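Local coordinates for protein cystatin-F (Homo sapiens, PDB 2CH9) that inhibits papain-like cysteine proteases such as papain and cathepsin L, more weakly than other cystatins do, and forms a disulfide-linked homodimer, at residues Ala33-Val38 with Arg87-Asp92; Leu60-Ile63 with Leu67-Met70. All coordinates share one frame; numbering follows the deposited sequence.

Interaction 1: Ala33-Val38 with Arg87-Asp92. With ZN (zinc ion), chain H.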
loop_
_atom_site.group_PDB
_atom_site.type_symbol
_atom_site.label_atom_id
_atom_site.label_comp_id
_atom_site.label_asym_id
_atom_site.label_seq_id
_atom_site.Cartn_x
_atom_site.Cartn_y
_atom_site.Cartn_z
ATOM N N ALA A 33 9.478 -10.727 6.970
ATOM C CA ALA A 33 9.168 -9.817 5.866
ATOM C C ALA A 33 10.328 -8.844 5.592
ATOM O O ALA A 33 10.653 -8.555 4.433
ATOM C CB ALA A 33 7.849 -9.072 6.133
ATOM N N ALA A 34 10.958 -8.356 6.658
ATOM C CA ALA A 34 12.131 -7.489 6.537
ATOM C C ALA A 34 13.319 -8.217 5.899
ATOM O O ALA A 34 14.095 -7.601 5.167
ATOM C CB ALA A 34 12.522 -6.927 7.894
ATOM N N ARG A 35 13.458 -9.514 6.181
ATOM C CA ARG A 35 14.458 -10.348 5.500
ATOM C C ARG A 35 14.162 -10.484 4.007
ATOM O O ARG A 35 15.071 -10.364 3.176
ATOM C CB ARG A 35 14.575 -11.738 6.156
ATOM C CG ARG A 35 15.534 -12.711 5.455
ATOM C CD ARG A 35 16.977 -12.154 5.308
ATOM N NE ARG A 35 17.565 -11.788 6.594
ATOM C CZ ARG A 35 18.109 -12.644 7.460
ATOM N NH1 ARG A 35 18.169 -13.945 7.196
ATOM N NH2 ARG A 35 18.593 -12.188 8.609
ATOM N N TYR A 36 12.907 -10.747 3.652
ATOM C CA TYR A 36 12.539 -10.753 2.231
ATOM C C TYR A 36 12.894 -9.443 1.527
ATOM O O TYR A 36 13.383 -9.447 0.388
ATOM C CB TYR A 36 11.064 -11.035 2.046
ATOM C CG TYR A 36 10.675 -12.426 2.419
ATOM C CD1 TYR A 36 11.474 -13.517 2.065
ATOM C CD2 TYR A 36 9.478 -12.669 3.084
ATOM C CE1 TYR A 36 11.091 -14.821 2.405
ATOM C CE2 TYR A 36 9.093 -13.954 3.431
ATOM C CZ TYR A 36 9.894 -15.018 3.085
ATOM O OH TYR A 36 9.492 -16.280 3.423
ATOM N N SER A 37 12.657 -8.326 2.216
ATOM C CA SER A 37 12.903 -6.997 1.647
ATOM C C SER A 37 14.368 -6.811 1.282
ATOM O O SER A 37 14.695 -6.380 0.165
ATOM C CB SER A 37 12.480 -5.916 2.637
ATOM O OG SER A 37 11.105 -6.029 2.889
ATOM N N VAL A 38 15.257 -7.155 2.217
ATOM C CA VAL A 38 16.683 -6.965 1.967
ATOM C C VAL A 38 17.230 -7.948 0.929
ATOM O O VAL A 38 18.167 -7.628 0.193
ATOM C CB VAL A 38 17.511 -6.933 3.253
ATOM C CG1 VAL A 38 17.714 -8.350 3.834
ATOM C CG2 VAL A 38 18.834 -6.211 2.978
ATOM N N ARG A 87 24.670 -17.277 3.675
ATOM C CA ARG A 87 23.414 -17.065 4.384
ATOM C C ARG A 87 23.479 -15.826 5.286
ATOM O O ARG A 87 24.413 -15.665 6.074
ATOM C CB ARG A 87 23.011 -18.339 5.160
ATOM C CG ARG A 87 24.175 -19.065 5.873
ATOM C CD ARG A 87 23.874 -20.523 6.309
ATOM N NE ARG A 87 22.525 -20.727 6.870
ATOM C CZ ARG A 87 22.032 -20.118 7.951
ATOM N NH1 ARG A 87 22.751 -19.216 8.610
ATOM N NH2 ARG A 87 20.799 -20.394 8.358
ATOM N N LEU A 88 22.480 -14.956 5.152
ATOM C CA LEU A 88 22.440 -13.688 5.879
ATOM C C LEU A 88 22.390 -13.778 7.404
ATOM O O LEU A 88 22.917 -12.893 8.073
ATOM C CB LEU A 88 21.279 -12.824 5.393
ATOM C CG LEU A 88 21.497 -12.106 4.073
ATOM C CD1 LEU A 88 20.194 -11.480 3.618
ATOM C CD2 LEU A 88 22.569 -11.050 4.280
ATOM N N ASP A 89 21.755 -14.821 7.946
ATOM C CA ASP A 89 21.742 -15.045 9.393
ATOM C C ASP A 89 23.146 -15.098 9.989
ATOM O O ASP A 89 23.336 -14.741 11.151
ATOM C CB ASP A 89 20.990 -16.328 9.747
ATOM C CG ASP A 89 19.483 -16.197 9.571
ATOM O OD1 ASP A 89 18.951 -15.063 9.593
ATOM O OD2 ASP A 89 18.823 -17.245 9.429
ATOM N N ASP A 90 24.123 -15.537 9.194
ATOM C CA ASP A 90 25.508 -15.641 9.660
ATOM C C ASP A 90 26.422 -14.497 9.199
ATOM O O ASP A 90 27.626 -14.534 9.434
ATOM C CB ASP A 90 26.101 -16.994 9.275
ATOM C CG ASP A 90 25.442 -18.150 10.000
ATOM O OD1 ASP A 90 25.060 -18.008 11.185
ATOM O OD2 ASP A 90 25.311 -19.219 9.377
ATOM N N CYS A 91 25.847 -13.476 8.569
ATOM C CA CYS A 91 26.623 -12.301 8.151
ATOM C C CYS A 91 26.538 -11.180 9.175
ATOM O O CYS A 91 25.460 -10.858 9.659
ATOM C CB CYS A 91 26.162 -11.804 6.776
ATOM S SG CYS A 91 26.459 -13.029 5.460
ATOM N N ASP A 92 27.689 -10.604 9.514
ATOM C CA ASP A 92 27.749 -9.445 10.415
ATOM C C ASP A 92 27.986 -8.161 9.601
ATOM O O ASP A 92 28.466 -8.214 8.469
ATOM C CB ASP A 92 28.846 -9.640 11.480
ATOM C CG ASP A 92 28.544 -10.796 12.464
ATOM O OD1 ASP A 92 27.408 -10.931 12.977
ATOM O OD2 ASP A 92 29.475 -11.574 12.763
HETATM ZN ZN ZN H . 28.234 -12.360 14.134
HETATM O O HOH W 1 26.156 -12.901 13.623
#
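Carboxylate oxygen OD1 of D89 is gripped by both terminal nitrogens of one arginine, a compact example of a loop tied to a helix through a salt bridge. R35 NH1 lies 2.8 Å from D89 OD1. R35 NH2 reaches the same D89 OD1 at 3.1 Å. The oxygen sits close to the guanidinium plane, yet the two flat groups are turned 57° apart: NH2 meets OD1 nearly along the C-O direction, whereas NH1 comes from well above the carboxylate plane. R87 joins the network through a salt bridge and weak hydrogen bond to D90 and, at long range, through D89 OD2. The R35 chain leaves the helix with CG anti to the backbone N (chi1 176°) and then bends twice, carrying the guanidinium over buried L88, whose CB rests 3.7 Å above the centre of one face. Lower down, R35 CD touches L88 CD1 at 3.7 Å, and V38 CG1 meets that same methyl tip to tip at 4.0 Å. In the cystatin fold this fastens helix 28-44 to the loop between strands 67-78 and 102-112, a loop further tied down by the C80-C91 disulfide. At the far end of segment 87-92, D92 OD1 and OD2 both bind a zinc ion at 2.0 Å, with a water as a further ligand. R35 NH2 also bridges E53, so the charge of R35 is probably shared between the carboxylates of D89 and E53.

Interaction 2: Leu60-Ile63 with Leu67-Met70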
loop_
_atom_site.group_PDB
_atom_site.type_symbol
_atom_site.label_atom_id
_atom_site.label_comp_id
_atom_site.label_asym_id
_atom_site.label_seq_id
_atom_site.Cartn_x
_atom_site.Cartn_y
_atom_site.Cartn_z
ATOM N N LEU A 60 3.233 -2.032 9.520
ATOM C CA LEU A 60 1.786 -2.245 9.438
ATOM C C LEU A 60 1.592 -3.581 8.742
ATOM O O LEU A 60 2.443 -4.006 7.970
ATOM C CB LEU A 60 1.066 -1.157 8.609
ATOM C CG LEU A 60 1.034 0.302 9.068
ATOM C CD1 LEU A 60 0.667 1.252 7.937
ATOM C CD2 LEU A 60 0.082 0.522 10.260
ATOM N N VAL A 61 0.478 -4.244 9.023
ATOM C CA VAL A 61 0.163 -5.483 8.333
ATOM C C VAL A 61 -1.292 -5.374 7.876
ATOM O O VAL A 61 -2.132 -4.820 8.567
ATOM C CB VAL A 61 0.392 -6.697 9.232
ATOM C CG1 VAL A 61 -0.534 -6.635 10.476
ATOM C CG2 VAL A 61 0.217 -8.003 8.464
ATOM N N GLN A 62 -1.570 -5.849 6.674
ATOM C CA GLN A 62 -2.917 -5.810 6.162
ATOM C C GLN A 62 -3.305 -7.212 5.718
ATOM O O GLN A 62 -2.497 -7.908 5.089
ATOM C CB GLN A 62 -2.968 -4.820 4.998
ATOM C CG GLN A 62 -4.310 -4.689 4.295
ATOM C CD GLN A 62 -4.242 -3.714 3.126
ATOM O OE1 GLN A 62 -3.178 -3.535 2.520
ATOM N NE2 GLN A 62 -5.356 -3.051 2.828
ATOM N N ILE A 63 -4.532 -7.628 6.042
ATOM C CA ILE A 63 -5.055 -8.902 5.509
ATOM C C ILE A 63 -5.544 -8.738 4.076
ATOM O O ILE A 63 -6.503 -8.008 3.822
ATOM C CB ILE A 63 -6.214 -9.498 6.349
ATOM C CG1 ILE A 63 -5.836 -9.587 7.832
ATOM C CG2 ILE A 63 -6.617 -10.869 5.790
ATOM C CD1 ILE A 63 -4.484 -10.239 8.089
ATOM N N LEU A 67 -1.015 -12.054 4.053
ATOM C CA LEU A 67 -0.532 -10.941 4.862
ATOM C C LEU A 67 0.345 -9.993 4.060
ATOM O O LEU A 67 1.377 -10.397 3.517
ATOM C CB LEU A 67 0.251 -11.465 6.076
ATOM C CG LEU A 67 -0.538 -12.267 7.145
ATOM C CD1 LEU A 67 0.298 -12.544 8.375
ATOM C CD2 LEU A 67 -1.822 -11.574 7.563
ATOM N N LYS A 68 -0.067 -8.736 3.974
ATOM C CA LYS A 68 0.758 -7.713 3.326
ATOM C C LYS A 68 1.400 -6.844 4.401
ATOM O O LYS A 68 0.699 -6.199 5.205
ATOM C CB LYS A 68 -0.077 -6.841 2.384
ATOM C CG LYS A 68 0.751 -5.878 1.534
ATOM C CD LYS A 68 -0.064 -4.730 1.027
ATOM C CE LYS A 68 0.266 -4.482 -0.428
ATOM N NZ LYS A 68 -0.115 -3.129 -0.914
ATOM N N TYR A 69 2.729 -6.846 4.439
ATOM C CA TYR A 69 3.470 -6.021 5.392
ATOM C C TYR A 69 3.860 -4.719 4.755
ATOM O O TYR A 69 4.273 -4.683 3.597
ATOM C CB TYR A 69 4.704 -6.750 5.900
ATOM C CG TYR A 69 4.356 -7.981 6.686
ATOM C CD1 TYR A 69 4.043 -7.901 8.048
ATOM C CD2 TYR A 69 4.286 -9.225 6.067
ATOM C CE1 TYR A 69 3.704 -9.038 8.763
ATOM C CE2 TYR A 69 3.943 -10.362 6.781
ATOM C CZ TYR A 69 3.659 -10.263 8.116
ATOM O OH TYR A 69 3.338 -11.404 8.803
ATOM N N MET A 70 3.663 -3.625 5.475
ATOM C CA MET A 70 4.183 -2.337 5.033
ATOM C C MET A 70 5.241 -1.976 6.063
ATOM O O MET A 70 4.910 -1.795 7.237
ATOM C CB MET A 70 3.068 -1.284 4.987
ATOM C CG MET A 70 1.920 -1.700 4.098
ATOM S SD MET A 70 0.513 -0.605 4.221
ATOM C CE MET A 70 -0.429 -1.157 2.792
HETATM O O HOH W 2 -3.073 -2.910 -0.222
#
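L60 and M70 exchange a pair of backbone hydrogen bonds, and Q62 and K68 do the same two residues on; the non-hydrogen-bonded pairs V61-Y69 and I63-L67 alternate with them, the general signature of antiparallel pairing. Q62 N lies 2.7 Å from K68 O. The returning bond from K68 N to Q62 O is almost straight at 176°. Between the bonded pairs, CA-H...O contacts fill in, with V61 CA 3.3 Å from K68 O. The strand segments run at 155° to one another within the hairpin of strands 49-63 and 67-78 in the antiparallel cystatin sheet. Its turn, with Q62 and I63 before it, forms the secondary area of contact, the first hairpin loop that in cystatins enters the protease cleft beside the N-terminal segment. Apolar packing differs on the two faces. On the face toward helix 28-44, chi1 of V61 at 62° sets CG1 between the backbone N and the carbonyl carbon, which leaves CG2 anti to N and over the ring of Y69 in a CH-pi contact, 4.1 Å from the centroid; V30 and A33 also touch this ring. On the other face L60 and M70 meet through their CB atoms at 4.1 Å, and M70 packs on M70 of the second subunit. Polar side chains share this face. Q62 and K68 run side by side, and a water donates to Q62 OE1 at 2.8 Å while accepting from K68 NZ at 3.0 Å. Q62 NE2 bonds G18 O at the reactive site, and K68 NZ forms a salt bridge with E108 of the same chain.

The two contacts show how a helix packed on an antiparallel sheet can touch both a hairpin and a distant loop. The centres of interaction 1 and interaction 2 lie about 19 Å apart, on opposite sides of the chain's centre. They nevertheless meet directly: A33 CB, on the helix of interaction 1, packs 3.6 Å from Y69 CD2, on the hairpin of interaction 2. Along the chain the order is nested, with helix 28-44 first, then strands 49-63 and 67-78, then the loop that returns to the helix. Interaction 2 thus falls inside the loop closed by interaction 1. One contact joins the helix to a loop away from the annotated sites; the other builds the hairpin end that carries part of the protease-contact region.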